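PDB 6HYY: phosphoserine phosphatase from Homo sapiens, which catalyses the hydrolysis of O-phosphoserine to serine and inorganic phosphate, a magnesium-dependent reaction of a haloacid dehalogenase-like hydrolase. Local coordinates for residues 11-16 and 92-97; 25-30 and 56-61; 30-35 and 39-44; 111-116 and 121-126. All coordinates share one frame; numbering follows the deposited sequence.

Contact 1. Residues 11-16 and 92-97. With MG (magnesium ion), chain D; SER (serine), chain E.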
loop_
_atom_site.group_PDB
_atom_site.type_symbol
_atom_site.label_atom_id
_atom_site.label_comp_id
_atom_site.label_asym_id
_atom_site.label_seq_id
_atom_site.Cartn_x
_atom_site.Cartn_y
_atom_site.Cartn_z
ATOM N N ASP A 11 5.410 -13.120 12.156
ATOM C CA ASP A 11 6.363 -12.181 12.737
ATOM C C ASP A 11 6.558 -10.931 11.891
ATOM O O ASP A 11 7.213 -9.995 12.355
ATOM C CB ASP A 11 7.715 -12.844 13.053
ATOM C CG ASP A 11 8.390 -13.447 11.857
ATOM O OD1 ASP A 11 7.777 -13.582 10.785
ATOM O OD2 ASP A 11 9.589 -13.812 12.009
ATOM N N ALA A 12 5.958 -10.862 10.701
ATOM C CA ALA A 12 5.952 -9.629 9.929
ATOM C C ALA A 12 4.634 -9.553 9.169
ATOM O O ALA A 12 4.127 -10.566 8.683
ATOM C CB ALA A 12 7.147 -9.526 8.969
ATOM N N VAL A 13 4.061 -8.350 9.093
ATOM C CA VAL A 13 2.842 -8.125 8.327
ATOM C C VAL A 13 3.098 -6.960 7.392
ATOM O O VAL A 13 3.544 -5.895 7.830
ATOM C CB VAL A 13 1.644 -7.827 9.242
ATOM C CG1 VAL A 13 0.431 -7.390 8.392
ATOM C CG2 VAL A 13 1.297 -9.019 10.105
ATOM N N CYS A 14 2.848 -7.168 6.107
ATOM C CA CYS A 14 2.993 -6.122 5.102
ATOM C C CYS A 14 1.605 -5.696 4.661
ATOM O O CYS A 14 0.787 -6.544 4.300
ATOM C CB CYS A 14 3.776 -6.589 3.878
ATOM S SG CYS A 14 5.434 -7.179 4.273
ATOM N N PHE A 15 1.342 -4.397 4.716
ATOM C CA PHE A 15 0.069 -3.841 4.287
ATOM C C PHE A 15 0.243 -3.109 2.969
ATOM O O PHE A 15 1.140 -2.268 2.836
ATOM C CB PHE A 15 -0.465 -2.834 5.297
ATOM C CG PHE A 15 -0.968 -3.418 6.578
ATOM C CD1 PHE A 15 -2.289 -3.834 6.713
ATOM C CD2 PHE A 15 -0.121 -3.520 7.675
ATOM C CE1 PHE A 15 -2.757 -4.353 7.902
ATOM C CE2 PHE A 15 -0.590 -4.024 8.891
ATOM C CZ PHE A 15 -1.904 -4.465 9.000
ATOM N N ASP A 16 -0.638 -3.408 2.019
ATOM C CA ASP A 16 -0.913 -2.509 0.911
ATOM C C ASP A 16 -1.431 -1.176 1.453
ATOM O O ASP A 16 -2.152 -1.146 2.451
ATOM C CB ASP A 16 -1.955 -3.191 0.014
ATOM C CG ASP A 16 -2.518 -2.281 -1.066
ATOM O OD1 ASP A 16 -1.734 -1.710 -1.828
ATOM O OD2 ASP A 16 -3.749 -2.186 -1.146
ATOM N N SER A 92 -1.136 -0.799 16.157
ATOM C CA SER A 92 -0.718 -0.674 17.551
ATOM C C SER A 92 -0.625 -2.037 18.223
ATOM O O SER A 92 0.364 -2.329 18.910
ATOM C CB SER A 92 -1.698 0.229 18.299
ATOM O OG SER A 92 -1.574 1.563 17.859
ATOM N N ARG A 93 -1.647 -2.888 18.048
ATOM C CA ARG A 93 -1.607 -4.213 18.662
ATOM C C ARG A 93 -0.492 -5.070 18.080
ATOM O O ARG A 93 0.161 -5.820 18.818
ATOM C CB ARG A 93 -2.943 -4.940 18.501
ATOM C CG ARG A 93 -4.109 -4.237 19.213
ATOM C CD ARG A 93 -4.005 -4.277 20.744
ATOM N NE ARG A 93 -3.163 -3.214 21.321
ATOM C CZ ARG A 93 -3.395 -1.897 21.264
ATOM N NH1 ARG A 93 -4.452 -1.397 20.647
ATOM N NH2 ARG A 93 -2.531 -1.064 21.825
ATOM N N LEU A 94 -0.251 -4.966 16.771
ATOM C CA LEU A 94 0.841 -5.741 16.177
ATOM C C LEU A 94 2.186 -5.306 16.745
ATOM O O LEU A 94 3.034 -6.142 17.105
ATOM C CB LEU A 94 0.823 -5.576 14.657
ATOM C CG LEU A 94 -0.285 -6.307 13.908
ATOM C CD1 LEU A 94 -0.352 -5.835 12.468
ATOM C CD2 LEU A 94 -0.006 -7.809 13.959
ATOM N N GLN A 95 2.405 -3.993 16.831
ATOM C CA GLN A 95 3.679 -3.495 17.341
ATOM C C GLN A 95 3.855 -3.828 18.815
ATOM O O GLN A 95 4.980 -4.086 19.266
ATOM C CB GLN A 95 3.791 -1.984 17.102
ATOM C CG GLN A 95 3.994 -1.597 15.614
ATOM C CD GLN A 95 4.124 -0.098 15.413
ATOM O OE1 GLN A 95 3.693 0.681 16.254
ATOM N NE2 GLN A 95 4.713 0.308 14.303
ATOM N N GLU A 96 2.761 -3.876 19.573
ATOM C CA GLU A 96 2.859 -4.254 20.979
ATOM C C GLU A 96 3.280 -5.707 21.162
ATOM O O GLU A 96 3.845 -6.048 22.209
ATOM C CB GLU A 96 1.525 -3.960 21.666
ATOM C CG GLU A 96 1.334 -2.460 21.853
ATOM C CD GLU A 96 0.065 -2.084 22.584
ATOM O OE1 GLU A 96 -0.146 -0.861 22.774
ATOM O OE2 GLU A 96 -0.713 -2.990 22.969
ATOM N N ARG A 97 3.054 -6.562 20.162
ATOM C CA ARG A 97 3.538 -7.935 20.176
ATOM C C ARG A 97 4.822 -8.098 19.378
ATOM O O ARG A 97 5.213 -9.230 19.094
ATOM C CB ARG A 97 2.462 -8.890 19.655
ATOM C CG ARG A 97 1.357 -9.147 20.680
ATOM C CD ARG A 97 0.306 -10.159 20.203
ATOM N NE ARG A 97 0.825 -11.522 20.157
ATOM C CZ ARG A 97 1.166 -12.137 19.032
ATOM N NH1 ARG A 97 1.022 -11.512 17.869
ATOM N NH2 ARG A 97 1.644 -13.374 19.067
HETATM MG MG MG D . -4.608 -1.439 -3.016
HETATM N N SER E . -1.050 2.036 -5.540
HETATM C CA SER E . -0.458 1.089 -4.602
HETATM C C SER E . -0.200 -0.242 -5.297
HETATM O O SER E . -0.619 -1.271 -4.778
HETATM C CB SER E . -1.365 0.857 -3.413
HETATM O OG SER E . -0.672 0.567 -2.222
HETATM O OXT SER E . 0.387 -0.333 -6.380
HETATM O O HOH W 1 -3.542 -0.550 -4.505
HETATM O O HOH W 2 -3.879 -3.125 -4.280
HETATM O O HOH W 3 -6.245 -0.766 -4.395
#
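Phe15 and Leu94 approach from opposite directions, one off strand 12-16 and the other off helix 87-96, and they meet at the edge of the aromatic ring. The methyl CD1 of Leu94 lies near the ring plane, 4.0 Å from Phe15 CE2 and the same distance from CZ, so Leu94 abuts the rim of the ring and not its face. The first torsion of Phe15 (chi1 -72°) sets the ring opposite the carbonyl carbon and presents that rim to the helix. The second branch of Leu94 serves a different neighbour: CD2 approaches Val13 CG2 at 4.2 Å. A single forked side chain thereby bridges two residues, two apart, on one face of the strand. Ile87 and Leu90, a turn or two earlier in the same helix, also touch Phe15, and Val101 of the adjoining strand touches both Phe15 and Leu94.

Beyond Phe15 the strand passes from packing to chemistry. The two oxygens of Asp16 do different work. OD2 binds the magnesium ion at 2.2 Å and is hydrogen-bonded to Thr20 OG1, whereas OD1 accepts a hydrogen bond from OG of the bound serine at 2.5 Å and forms a salt bridge with Lys154. Three waters, Asp175 OD1 and the backbone oxygen of Asp18 complete six ligands round the metal. The arrangement is that of the Rossmann-like haloacid dehalogenase core, in which a central parallel strand, backed by a helix, ends at the first aspartate of the family's DxD motif.

Contact 2. Residues 25-30 and 56-61; sequences EGIDEL and AALTER
Ile27 lays its terminal methyl over the guanidinium group of Arg61: CD1 stands 3.7 Å above the plane, displaced toward the rim. The two side chains cross at about a right angle, and the branch methyl CG2 of Ile27 adds a second touch, 3.8 Å from Arg61 NH1. CG1 is anti to the backbone N (chi1 -173°) and the chain stays extended to CD1, which meets Leu58 CD1 as well, again at 3.8 Å.

Arg61 can offer a face because its chain bends at chi3 (-73°) and folds back onto its own helix. There NE donates to Ala57 O at 3.0 Å, a nearly straight bond (166°) that comes from above the carbonyl plane; the amide of Arg61 reaches the same oxygen from the opposite face. NH1 is hydrogen-bonded to Thr44 OG1 of helix 37-46. Helices 26-33 and 54-65 belong to the helical cap that phosphoserine phosphatases carry over the core, and the Ile27 side chain is about 6 Å from the bound serine. Bonds at NE and NH1 fix the rotation of the flat guanidinium, and the chemistry implies a buried cation that is packed by hydrocarbon on one face while NE and NH1 bond at its edge.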
loop_
_atom_site.group_PDB
_atom_site.type_symbol
_atom_site.label_atom_id
_atom_site.label_comp_id
_atom_site.label_asym_id
_atom_site.label_seq_id
_atom_site.Cartn_x
_atom_site.Cartn_y
_atom_site.Cartn_z
ATOM N N GLU A 25 -6.924 6.176 -3.243
ATOM C CA GLU A 25 -5.725 5.833 -4.000
ATOM C C GLU A 25 -4.873 7.091 -4.096
ATOM O O GLU A 25 -5.339 8.125 -4.587
ATOM C CB GLU A 25 -6.078 5.286 -5.388
ATOM C CG GLU A 25 -7.056 4.107 -5.369
ATOM C CD GLU A 25 -6.354 2.756 -5.450
ATOM O OE1 GLU A 25 -5.643 2.524 -6.448
ATOM O OE2 GLU A 25 -6.515 1.916 -4.522
ATOM N N GLY A 26 -3.634 7.009 -3.608
ATOM C CA GLY A 26 -2.818 8.206 -3.492
ATOM C C GLY A 26 -2.612 8.919 -4.814
ATOM O O GLY A 26 -2.721 10.146 -4.893
ATOM N N ILE A 27 -2.337 8.161 -5.876
ATOM C CA ILE A 27 -2.094 8.790 -7.170
ATOM C C ILE A 27 -3.347 9.508 -7.672
ATOM O O ILE A 27 -3.248 10.567 -8.301
ATOM C CB ILE A 27 -1.565 7.752 -8.182
ATOM C CG1 ILE A 27 -1.145 8.453 -9.476
ATOM C CG2 ILE A 27 -2.599 6.671 -8.446
ATOM C CD1 ILE A 27 -0.225 7.640 -10.358
ATOM N N ASP A 28 -4.539 8.969 -7.378
ATOM C CA ASP A 28 -5.779 9.638 -7.767
ATOM C C ASP A 28 -5.985 10.917 -6.967
ATOM O O ASP A 28 -6.462 11.927 -7.503
ATOM C CB ASP A 28 -6.970 8.694 -7.571
ATOM C CG ASP A 28 -6.888 7.453 -8.450
ATOM O OD1 ASP A 28 -6.094 7.457 -9.422
ATOM O OD2 ASP A 28 -7.618 6.475 -8.174
ATOM N N GLU A 29 -5.651 10.889 -5.677
ATOM C CA GLU A 29 -5.788 12.091 -4.859
ATOM C C GLU A 29 -4.802 13.166 -5.293
ATOM O O GLU A 29 -5.120 14.363 -5.260
ATOM C CB GLU A 29 -5.595 11.736 -3.388
ATOM C CG GLU A 29 -6.659 10.778 -2.894
ATOM C CD GLU A 29 -8.036 11.404 -2.943
ATOM O OE1 GLU A 29 -8.918 10.897 -3.674
ATOM O OE2 GLU A 29 -8.225 12.429 -2.259
ATOM N N LEU A 30 -3.594 12.759 -5.686
ATOM C CA LEU A 30 -2.640 13.709 -6.238
ATOM C C LEU A 30 -3.168 14.307 -7.534
ATOM O O LEU A 30 -3.048 15.516 -7.766
ATOM C CB LEU A 30 -1.293 13.017 -6.461
ATOM C CG LEU A 30 -0.109 13.886 -6.867
ATOM C CD1 LEU A 30 0.053 15.031 -5.891
ATOM C CD2 LEU A 30 1.153 13.020 -6.927
ATOM N N ALA A 56 4.791 1.439 -17.222
ATOM C CA ALA A 56 4.191 2.253 -18.273
ATOM C C ALA A 56 2.954 2.987 -17.770
ATOM O O ALA A 56 2.781 4.180 -18.045
ATOM C CB ALA A 56 3.845 1.374 -19.473
ATOM N N ALA A 57 2.080 2.294 -17.032
ATOM C CA ALA A 57 0.874 2.939 -16.517
ATOM C C ALA A 57 1.214 4.054 -15.536
ATOM O O ALA A 57 0.517 5.075 -15.483
ATOM C CB ALA A 57 -0.037 1.904 -15.854
ATOM N N LEU A 58 2.276 3.875 -14.746
ATOM C CA LEU A 58 2.708 4.921 -13.830
ATOM C C LEU A 58 3.252 6.126 -14.591
ATOM O O LEU A 58 2.915 7.275 -14.278
ATOM C CB LEU A 58 3.765 4.366 -12.868
ATOM C CG LEU A 58 4.157 5.296 -11.720
ATOM C CD1 LEU A 58 2.937 5.667 -10.897
ATOM C CD2 LEU A 58 5.242 4.665 -10.849
ATOM N N THR A 59 4.113 5.879 -15.581
ATOM C CA THR A 59 4.676 6.970 -16.373
ATOM C C THR A 59 3.578 7.798 -17.023
ATOM O O THR A 59 3.606 9.035 -16.981
ATOM C CB THR A 59 5.617 6.405 -17.438
ATOM O OG1 THR A 59 6.657 5.654 -16.804
ATOM C CG2 THR A 59 6.237 7.531 -18.254
ATOM N N GLU A 60 2.581 7.127 -17.609
ATOM C CA GLU A 60 1.528 7.839 -18.329
ATOM C C GLU A 60 0.659 8.672 -17.396
ATOM O O GLU A 60 0.241 9.777 -17.760
ATOM C CB GLU A 60 0.669 6.848 -19.111
ATOM C CG GLU A 60 1.425 6.099 -20.180
ATOM C CD GLU A 60 0.672 4.873 -20.649
ATOM O OE1 GLU A 60 1.095 4.253 -21.648
ATOM O OE2 GLU A 60 -0.347 4.531 -20.012
ATOM N N ARG A 61 0.353 8.160 -16.201
ATOM C CA ARG A 61 -0.451 8.946 -15.271
ATOM C C ARG A 61 0.324 10.161 -14.784
ATOM O O ARG A 61 -0.217 11.268 -14.719
ATOM C CB ARG A 61 -0.894 8.083 -14.086
ATOM C CG ARG A 61 -2.064 7.156 -14.382
ATOM C CD ARG A 61 -2.342 6.202 -13.219
ATOM N NE ARG A 61 -1.336 5.146 -13.110
ATOM C CZ ARG A 61 -1.346 4.207 -12.165
ATOM N NH1 ARG A 61 -2.307 4.198 -11.250
ATOM N NH2 ARG A 61 -0.396 3.282 -12.124
#

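Contact 3. Residues 30-35 and 39-44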
loop_
_atom_site.group_PDB
_atom_site.type_symbol
_atom_site.label_atom_id
_atom_site.label_comp_id
_atom_site.label_asym_id
_atom_site.label_seq_id
_atom_site.Cartn_x
_atom_site.Cartn_y
_atom_site.Cartn_z
ATOM N N LEU A 30 -3.594 12.759 -5.686
ATOM C CA LEU A 30 -2.640 13.709 -6.238
ATOM C C LEU A 30 -3.168 14.307 -7.534
ATOM O O LEU A 30 -3.048 15.516 -7.766
ATOM C CB LEU A 30 -1.293 13.017 -6.461
ATOM C CG LEU A 30 -0.109 13.886 -6.867
ATOM C CD1 LEU A 30 0.053 15.031 -5.891
ATOM C CD2 LEU A 30 1.153 13.020 -6.927
ATOM N N ALA A 31 -3.769 13.475 -8.385
ATOM C CA ALA A 31 -4.362 13.971 -9.619
ATOM C C ALA A 31 -5.486 14.955 -9.335
ATOM O O ALA A 31 -5.684 15.905 -10.098
ATOM C CB ALA A 31 -4.873 12.803 -10.459
ATOM N N LYS A 32 -6.236 14.736 -8.251
ATOM C CA LYS A 32 -7.272 15.685 -7.850
ATOM C C LYS A 32 -6.662 17.041 -7.517
ATOM O O LYS A 32 -7.095 18.076 -8.038
ATOM C CB LYS A 32 -8.042 15.139 -6.644
ATOM C CG LYS A 32 -9.157 14.158 -6.980
ATOM C CD LYS A 32 -9.940 13.776 -5.722
ATOM C CE LYS A 32 -11.150 12.906 -6.044
ATOM N NZ LYS A 32 -10.800 11.646 -6.755
ATOM N N ILE A 33 -5.656 17.047 -6.637
ATOM C CA ILE A 33 -4.937 18.268 -6.274
ATOM C C ILE A 33 -4.411 18.986 -7.507
ATOM O O ILE A 33 -4.387 20.223 -7.557
ATOM C CB ILE A 33 -3.804 17.919 -5.283
ATOM C CG1 ILE A 33 -4.353 17.808 -3.861
ATOM C CG2 ILE A 33 -2.656 18.929 -5.363
ATOM C CD1 ILE A 33 -4.570 19.152 -3.179
ATOM N N CYS A 34 -4.013 18.232 -8.532
ATOM C CA CYS A 34 -3.413 18.779 -9.739
ATOM C C CYS A 34 -4.413 18.979 -10.872
ATOM O O CYS A 34 -4.014 19.420 -11.954
ATOM C CB CYS A 34 -2.273 17.873 -10.210
ATOM S SG CYS A 34 -0.904 17.777 -9.023
ATOM N N GLY A 35 -5.687 18.638 -10.664
ATOM C CA GLY A 35 -6.738 18.943 -11.622
ATOM C C GLY A 35 -6.975 17.952 -12.747
ATOM O O GLY A 35 -7.621 18.315 -13.735
ATOM N N ALA A 39 -9.145 11.614 -15.743
ATOM C CA ALA A 39 -8.273 10.828 -16.610
ATOM C C ALA A 39 -7.426 9.849 -15.806
ATOM O O ALA A 39 -7.294 8.678 -16.182
ATOM C CB ALA A 39 -7.384 11.760 -17.435
ATOM N N VAL A 40 -6.860 10.301 -14.689
ATOM C CA VAL A 40 -5.936 9.451 -13.942
ATOM C C VAL A 40 -6.687 8.344 -13.209
ATOM O O VAL A 40 -6.243 7.190 -13.189
ATOM C CB VAL A 40 -5.087 10.304 -12.984
ATOM C CG1 VAL A 40 -4.438 9.428 -11.912
ATOM C CG2 VAL A 40 -4.033 11.079 -13.765
ATOM N N SER A 41 -7.833 8.670 -12.599
ATOM C CA SER A 41 -8.625 7.647 -11.919
ATOM C C SER A 41 -9.007 6.523 -12.874
ATOM O O SER A 41 -8.995 5.345 -12.495
ATOM C CB SER A 41 -9.878 8.271 -11.299
ATOM O OG SER A 41 -9.567 8.971 -10.105
ATOM N N GLU A 42 -9.331 6.866 -14.123
ATOM C CA GLU A 42 -9.632 5.841 -15.115
ATOM C C GLU A 42 -8.403 4.997 -15.432
ATOM O O GLU A 42 -8.491 3.765 -15.502
ATOM C CB GLU A 42 -10.185 6.485 -16.385
ATOM C CG GLU A 42 -10.782 5.488 -17.365
ATOM C CD GLU A 42 -11.696 4.477 -16.684
ATOM O OE1 GLU A 42 -11.533 3.262 -16.932
ATOM O OE2 GLU A 42 -12.574 4.896 -15.896
ATOM N N MET A 43 -7.245 5.637 -15.619
ATOM C CA MET A 43 -6.027 4.879 -15.889
ATOM C C MET A 43 -5.663 3.976 -14.721
ATOM O O MET A 43 -5.112 2.889 -14.920
ATOM C CB MET A 43 -4.870 5.830 -16.197
ATOM C CG MET A 43 -5.105 6.745 -17.381
ATOM S SD MET A 43 -3.911 8.098 -17.440
ATOM C CE MET A 43 -2.797 7.526 -18.703
ATOM N N THR A 44 -5.958 4.407 -13.496
ATOM C CA THR A 44 -5.676 3.576 -12.331
ATOM C C THR A 44 -6.530 2.314 -12.342
ATOM O O THR A 44 -6.032 1.207 -12.093
ATOM C CB THR A 44 -5.909 4.389 -11.060
ATOM O OG1 THR A 44 -5.015 5.512 -11.058
ATOM C CG2 THR A 44 -5.672 3.536 -9.822
#
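Val40, with chi1 at 163°, spreads CG1 opposite its amide nitrogen and CG2 opposite its carbonyl carbon, and the methyl of Ala31 settles against the fork so formed. Ala31 CB is 3.6 Å from Val40 CB, and it is almost as near to both branches, at 3.7 Å from CG1 and 3.8 Å from CG2. The small alanine lets the backbones come close: the CA atoms of Ala31 and Val40 are 6.4 Å apart.

These are consecutive helices of the cap, 26-33 and 37-46, joined by a tight turn. The first ends in a Schellman motif at Gly35, whose positive phi (86°) lets the chain turn out of the helix while Gly35 N still bonds to Lys32 O. Val36 in the turn touches Ala31.

At the solvent-facing border Lys32 runs straight along its aliphatic chain, then bends at chi4 (58°) toward the second helix. Its NZ stops 4.5 Å from Ser41 OG, a distance of proximity and not of bonding. The ammonium has a long, weak ion pair with Glu29, and Ser41 OG makes a weak hydrogen bond to Glu37 O within its own helix. On the inward side, Val40 also packs against Ile65 of helix 54-65.

Contact 4. Residues 111-116 and 121-126; sequences IVEHVA and IPATNV
Ala116 and Ile121 meet where the helix of a beta-alpha-beta crossover hands over to the returning chain; helix 109-116 here links the parallel neighbouring strands 100-105 and 126-133 of the Rossmann-like core. One hydrogen bond between backbones joins them: Ile121 N donates to Ala116 O at 3.0 Å, fairly straight at 160°, though tilted out of the carbonyl plane. It ties the returning chain to the last turn of the helix.

The apolar contacts run through Val126 and Ala116. The valine's chi1 of 168° sends CG1 opposite the backbone nitrogen, where it slides past Val112 CG1 at 3.5 Å in the opposing direction. The other branch, CG2, fits against Ala116 CB, also at 3.5 Å. The alanine methyl is wedged further, for it lies 3.3 Å from Ile121 O and 3.9 Å from Ile121 CB. Leu103 of the sheet touches both Ala116 and Ile121, continuing this packing inward.

Polar and charged groups take the border. Glu113, extended beyond CG, brings OE2 to within 3.5 Å of Ala123 CB, but its stronger partner is Arg109, with which it forms a salt bridge. Arg109 also donates to the backbone oxygens of Ala123 and Val126, so one cation bonds to the helix, the loop and the start of the strand. Within the loop, Thr124 OG1 donates to Asn125 OD1 at 2.9 Å, while ND2 of the same amide bonds to Val101 O.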
loop_
_atom_site.group_PDB
_atom_site.type_symbol
_atom_site.label_atom_id
_atom_site.label_comp_id
_atom_site.label_asym_id
_atom_site.label_seq_id
_atom_site.Cartn_x
_atom_site.Cartn_y
_atom_site.Cartn_z
ATOM N N ILE A 111 3.976 10.673 0.292
ATOM C CA ILE A 111 2.671 10.478 0.907
ATOM C C ILE A 111 2.693 9.285 1.860
ATOM O O ILE A 111 2.157 9.352 2.972
ATOM C CB ILE A 111 1.601 10.316 -0.181
ATOM C CG1 ILE A 111 1.633 11.505 -1.155
ATOM C CG2 ILE A 111 0.227 10.152 0.460
ATOM C CD1 ILE A 111 0.859 11.261 -2.435
ATOM N N VAL A 112 3.330 8.184 1.455
ATOM C CA VAL A 112 3.287 6.981 2.288
ATOM C C VAL A 112 4.081 7.165 3.584
ATOM O O VAL A 112 3.738 6.583 4.625
ATOM C CB VAL A 112 3.783 5.759 1.489
ATOM C CG1 VAL A 112 3.795 4.508 2.381
ATOM C CG2 VAL A 112 2.901 5.519 0.262
ATOM N N GLU A 113 5.153 7.964 3.559
ATOM C CA GLU A 113 5.871 8.239 4.798
ATOM C C GLU A 113 5.024 9.058 5.762
ATOM O O GLU A 113 5.139 8.882 6.978
ATOM C CB GLU A 113 7.191 8.954 4.504
ATOM C CG GLU A 113 8.286 8.014 3.994
ATOM C CD GLU A 113 9.668 8.641 4.014
ATOM O OE1 GLU A 113 9.775 9.864 4.230
ATOM O OE2 GLU A 113 10.654 7.901 3.814
ATOM N N HIS A 114 4.179 9.955 5.238
ATOM C CA HIS A 114 3.213 10.660 6.076
ATOM C C HIS A 114 2.253 9.677 6.745
ATOM O O HIS A 114 2.005 9.753 7.953
ATOM C CB HIS A 114 2.458 11.685 5.223
ATOM C CG HIS A 114 1.246 12.260 5.887
ATOM N ND1 HIS A 114 1.315 13.283 6.810
ATOM C CD2 HIS A 114 -0.068 11.956 5.759
ATOM C CE1 HIS A 114 0.095 13.582 7.223
ATOM N NE2 HIS A 114 -0.759 12.788 6.603
ATOM N N VAL A 115 1.739 8.715 5.972
ATOM C CA VAL A 115 0.853 7.693 6.526
ATOM C C VAL A 115 1.589 6.864 7.575
ATOM O O VAL A 115 1.072 6.621 8.670
ATOM C CB VAL A 115 0.294 6.815 5.391
ATOM C CG1 VAL A 115 -0.452 5.612 5.933
ATOM C CG2 VAL A 115 -0.599 7.631 4.488
ATOM N N ALA A 116 2.811 6.414 7.254
ATOM C CA ALA A 116 3.596 5.629 8.208
ATOM C C ALA A 116 3.855 6.403 9.494
ATOM O O ALA A 116 3.758 5.846 10.599
ATOM C CB ALA A 116 4.917 5.213 7.571
ATOM N N ILE A 121 5.125 3.694 12.140
ATOM C CA ILE A 121 5.893 2.788 11.293
ATOM C C ILE A 121 7.119 3.549 10.799
ATOM O O ILE A 121 6.961 4.591 10.138
ATOM C CB ILE A 121 5.043 2.284 10.123
ATOM C CG1 ILE A 121 3.864 1.449 10.644
ATOM C CG2 ILE A 121 5.908 1.471 9.127
ATOM C CD1 ILE A 121 2.827 1.107 9.561
ATOM N N PRO A 122 8.327 3.077 11.080
ATOM C CA PRO A 122 9.520 3.814 10.657
ATOM C C PRO A 122 9.643 3.867 9.147
ATOM O O PRO A 122 9.203 2.968 8.424
ATOM C CB PRO A 122 10.673 3.011 11.280
ATOM C CG PRO A 122 10.114 1.675 11.546
ATOM C CD PRO A 122 8.651 1.864 11.845
ATOM N N ALA A 123 10.271 4.943 8.667
ATOM C CA ALA A 123 10.479 5.105 7.235
ATOM C C ALA A 123 11.284 3.964 6.622
ATOM O O ALA A 123 11.131 3.699 5.424
ATOM C CB ALA A 123 11.167 6.441 6.951
ATOM N N THR A 124 12.119 3.276 7.415
ATOM C CA THR A 124 12.827 2.087 6.941
ATOM C C THR A 124 11.883 0.982 6.507
ATOM O O THR A 124 12.287 0.103 5.738
ATOM C CB THR A 124 13.746 1.510 8.030
ATOM O OG1 THR A 124 12.975 1.184 9.199
ATOM C CG2 THR A 124 14.830 2.499 8.400
ATOM N N ASN A 125 10.642 1.001 6.988
ATOM C CA ASN A 125 9.679 -0.062 6.745
ATOM C C ASN A 125 8.684 0.318 5.665
ATOM O O ASN A 125 7.661 -0.364 5.508
ATOM C CB ASN A 125 8.929 -0.394 8.035
ATOM C CG ASN A 125 9.803 -1.090 9.077
ATOM O OD1 ASN A 125 11.032 -0.975 9.063
ATOM N ND2 ASN A 125 9.167 -1.801 9.991
ATOM N N VAL A 126 8.964 1.392 4.929
ATOM C CA VAL A 126 8.118 1.876 3.847
ATOM C C VAL A 126 8.796 1.556 2.524
ATOM O O VAL A 126 9.990 1.848 2.339
ATOM C CB VAL A 126 7.873 3.389 3.964
ATOM C CG1 VAL A 126 7.240 3.905 2.688
ATOM C CG2 VAL A 126 7.027 3.713 5.194
#

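In the fold
The four contacts divide between two parts of the molecule. Contacts 1 and 4 belong to the Rossmann-like core, with centres about 14 Å apart, and touch where Gln95 NE2 packs on Ile121 CG1. Contacts 2 and 3 lie in the helical cap, their centres about 7 Å apart, and share Leu30 and helix 26-33; Asp28 OD1 and Thr44 OG1, 2.8 Å apart, are probably hydrogen-bonded, which would link the two. Contacts 1, 2 and 4 are buried, while contact 3 reaches the surface. The chemistry follows: hydrocarbon packing at contact 1, whose strand ends at the metal-binding carboxylate, methyl on guanidinium at contact 2, a small apolar patch bordered by lysine at contact 3, and a backbone bond with aliphatic packing at contact 4.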